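Local structure of leucyl-trna synthetase (Plasmodium falciparum, 5FOC) at residues Thr132-Asn137 / Asn293-Ile298. The protein probably charges leucine tRNA with leucine at the expense of ATP and deacylates mischarged tRNA, this chain being its editing domain. The protein carries 2 engineered substitutions. Sequence-based numbering, arbitrary orientation.
Sequences TAYGQN and NSESCI
S294 and G135 share the one hydrogen bond that crosses between 132-137 and 293-298. The hydroxyl OG of S294 donates to G135 O over 2.7 Å. The C=O...donor angle is 140°, and the donor is tilted 18° from the carbonyl plane. S294 OG lies anti to its own backbone N, which carries it to this carbonyl, and it has a second hydrogen-bond partner in S260 OG.

Backbone closeness is greatest at the same glycine. G135 CA stands 3.3 Å from E295 O, a CA-H...O contact bent at the hydrogen (121°). G135 has no side chain, and its CA comes within 4.5 Å of the CA of E295.

Van der Waals packing accounts for the rest. C297 SG packs against the 3-10 segment, 3.6 Å from G135 N, which is already bonded to T132 O. Its closest Y134 atom is CB, 4.0 Å away, and it lies at the edge of the Y134 ring, near the ring plane. Y134 and E295 run side by side in the same direction, with CE2 of Y134 3.9 Å from CG of E295; the carboxylate turns off to a salt bridge with K234. At one end T132 CG2 touches I298 CD1 at 3.5 Å, while T132 OG1 bonds to K129 O. At the other, the amide carbon CG of N137 rests 3.5 Å from S294 CB, and its ND2 bonds to S259 OG.

Mostly buried, the contact joins two connections of the editing domain: the 3-10 turn and loop leading from strand 120-127 to strand 138-141, and the irregular chain between helix 276-282 and strand 298-299. Strand 254-257 adjoins N137, strand 7-15 adjoins A133, and M342 of strand 341-342 packs against C297 and I298.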
loop_
_atom_site.group_PDB
_atom_site.type_symbol
_atom_site.label_atom_id
_atom_site.label_comp_id
_atom_site.label_asym_id
_atom_site.label_seq_id
_atom_site.Cartn_x
_atom_site.Cartn_y
_atom_site.Cartn_z
ATOM N N THR A 132 -10.153 -6.736 -7.424
ATOM C CA THR A 132 -9.210 -6.338 -8.479
ATOM C C THR A 132 -7.762 -6.626 -8.083
ATOM O O THR A 132 -6.899 -6.357 -8.906
ATOM C CB THR A 132 -9.362 -4.816 -8.817
ATOM O OG1 THR A 132 -8.884 -3.985 -7.741
ATOM C CG2 THR A 132 -10.883 -4.467 -9.164
ATOM N N ALA A 133 -7.502 -7.161 -6.904
ATOM C CA ALA A 133 -6.120 -7.298 -6.412
ATOM C C ALA A 133 -5.266 -8.174 -7.340
ATOM O O ALA A 133 -4.000 -7.985 -7.414
ATOM C CB ALA A 133 -6.086 -7.854 -5.021
ATOM N N TYR A 134 -5.878 -9.145 -8.003
ATOM C CA TYR A 134 -5.039 -10.010 -8.955
ATOM C C TYR A 134 -4.372 -9.151 -10.007
ATOM O O TYR A 134 -3.238 -9.532 -10.476
ATOM C CB TYR A 134 -5.919 -11.060 -9.613
ATOM C CG TYR A 134 -5.301 -11.962 -10.646
ATOM C CD1 TYR A 134 -4.466 -12.981 -10.235
ATOM C CD2 TYR A 134 -5.645 -11.872 -11.962
ATOM C CE1 TYR A 134 -3.930 -13.884 -11.162
ATOM C CE2 TYR A 134 -5.108 -12.752 -12.917
ATOM C CZ TYR A 134 -4.281 -13.757 -12.474
ATOM O OH TYR A 134 -3.744 -14.634 -13.357
ATOM N N GLY A 135 -4.995 -8.060 -10.447
ATOM C CA GLY A 135 -4.449 -7.179 -11.475
ATOM C C GLY A 135 -3.455 -6.136 -11.029
ATOM O O GLY A 135 -3.109 -5.281 -11.812
ATOM N N GLN A 136 -3.065 -6.133 -9.756
ATOM C CA GLN A 136 -2.203 -5.097 -9.229
ATOM C C GLN A 136 -0.848 -5.115 -9.979
ATOM O O GLN A 136 -0.253 -6.191 -10.039
ATOM C CB GLN A 136 -1.954 -5.275 -7.738
ATOM C CG GLN A 136 -1.232 -4.101 -7.135
ATOM C CD GLN A 136 -0.957 -4.196 -5.665
ATOM O OE1 GLN A 136 -1.474 -5.076 -4.988
ATOM N NE2 GLN A 136 -0.059 -3.342 -5.167
ATOM N N ASN A 137 -0.471 -3.987 -10.525
ATOM C CA ASN A 137 0.858 -3.877 -11.243
ATOM C C ASN A 137 1.883 -2.999 -10.572
ATOM O O ASN A 137 3.102 -3.102 -10.845
ATOM C CB ASN A 137 0.662 -3.593 -12.739
ATOM C CG ASN A 137 -0.134 -2.355 -13.057
ATOM O OD1 ASN A 137 -1.001 -1.931 -12.238
ATOM N ND2 ASN A 137 0.044 -1.804 -14.242
ATOM N N ASN A 293 2.235 -4.861 -16.924
ATOM C CA ASN A 293 0.832 -5.025 -17.350
ATOM C C ASN A 293 -0.043 -5.313 -16.160
ATOM O O ASN A 293 0.363 -6.072 -15.270
ATOM C CB ASN A 293 0.700 -6.230 -18.306
ATOM C CG ASN A 293 -0.681 -6.337 -18.942
ATOM O OD1 ASN A 293 -0.991 -5.630 -19.894
ATOM N ND2 ASN A 293 -1.521 -7.195 -18.397
ATOM N N SER A 294 -1.258 -4.737 -16.167
ATOM C CA SER A 294 -2.310 -5.020 -15.187
ATOM C C SER A 294 -3.389 -5.880 -15.824
ATOM O O SER A 294 -4.004 -5.445 -16.774
ATOM C CB SER A 294 -2.885 -3.700 -14.803
ATOM O OG SER A 294 -4.050 -3.908 -13.958
ATOM N N GLU A 295 -3.570 -7.110 -15.347
ATOM C CA GLU A 295 -4.533 -8.014 -15.913
ATOM C C GLU A 295 -5.922 -7.508 -15.447
ATOM O O GLU A 295 -6.137 -7.429 -14.276
ATOM C CB GLU A 295 -4.329 -9.426 -15.406
ATOM C CG GLU A 295 -5.219 -10.457 -16.064
ATOM C CD GLU A 295 -4.799 -10.798 -17.473
ATOM O OE1 GLU A 295 -3.563 -10.962 -17.726
ATOM O OE2 GLU A 295 -5.717 -10.885 -18.325
ATOM N N SER A 296 -6.774 -7.175 -16.395
ATOM C CA SER A 296 -8.130 -6.642 -16.070
ATOM C C SER A 296 -8.959 -7.742 -15.423
ATOM O O SER A 296 -9.024 -8.895 -15.906
ATOM C CB SER A 296 -8.800 -6.136 -17.330
ATOM O OG SER A 296 -10.019 -5.462 -17.000
ATOM N N CYS A 297 -9.566 -7.391 -14.290
ATOM C CA CYS A 297 -10.369 -8.312 -13.481
ATOM C C CYS A 297 -11.888 -8.168 -13.701
ATOM O O CYS A 297 -12.603 -9.065 -13.310
ATOM C CB CYS A 297 -10.071 -8.121 -11.976
ATOM S SG CYS A 297 -8.328 -8.499 -11.610
ATOM N N ILE A 298 -12.277 -7.117 -14.409
ATOM C CA ILE A 298 -13.711 -6.719 -14.468
ATOM C C ILE A 298 -14.064 -6.304 -15.891
ATOM O O ILE A 298 -13.434 -5.409 -16.454
ATOM C CB ILE A 298 -14.069 -5.552 -13.510
ATOM C CG1 ILE A 298 -13.817 -5.928 -12.048
ATOM C CG2 ILE A 298 -15.583 -5.203 -13.620
ATOM C CD1 ILE A 298 -13.858 -4.783 -11.068
#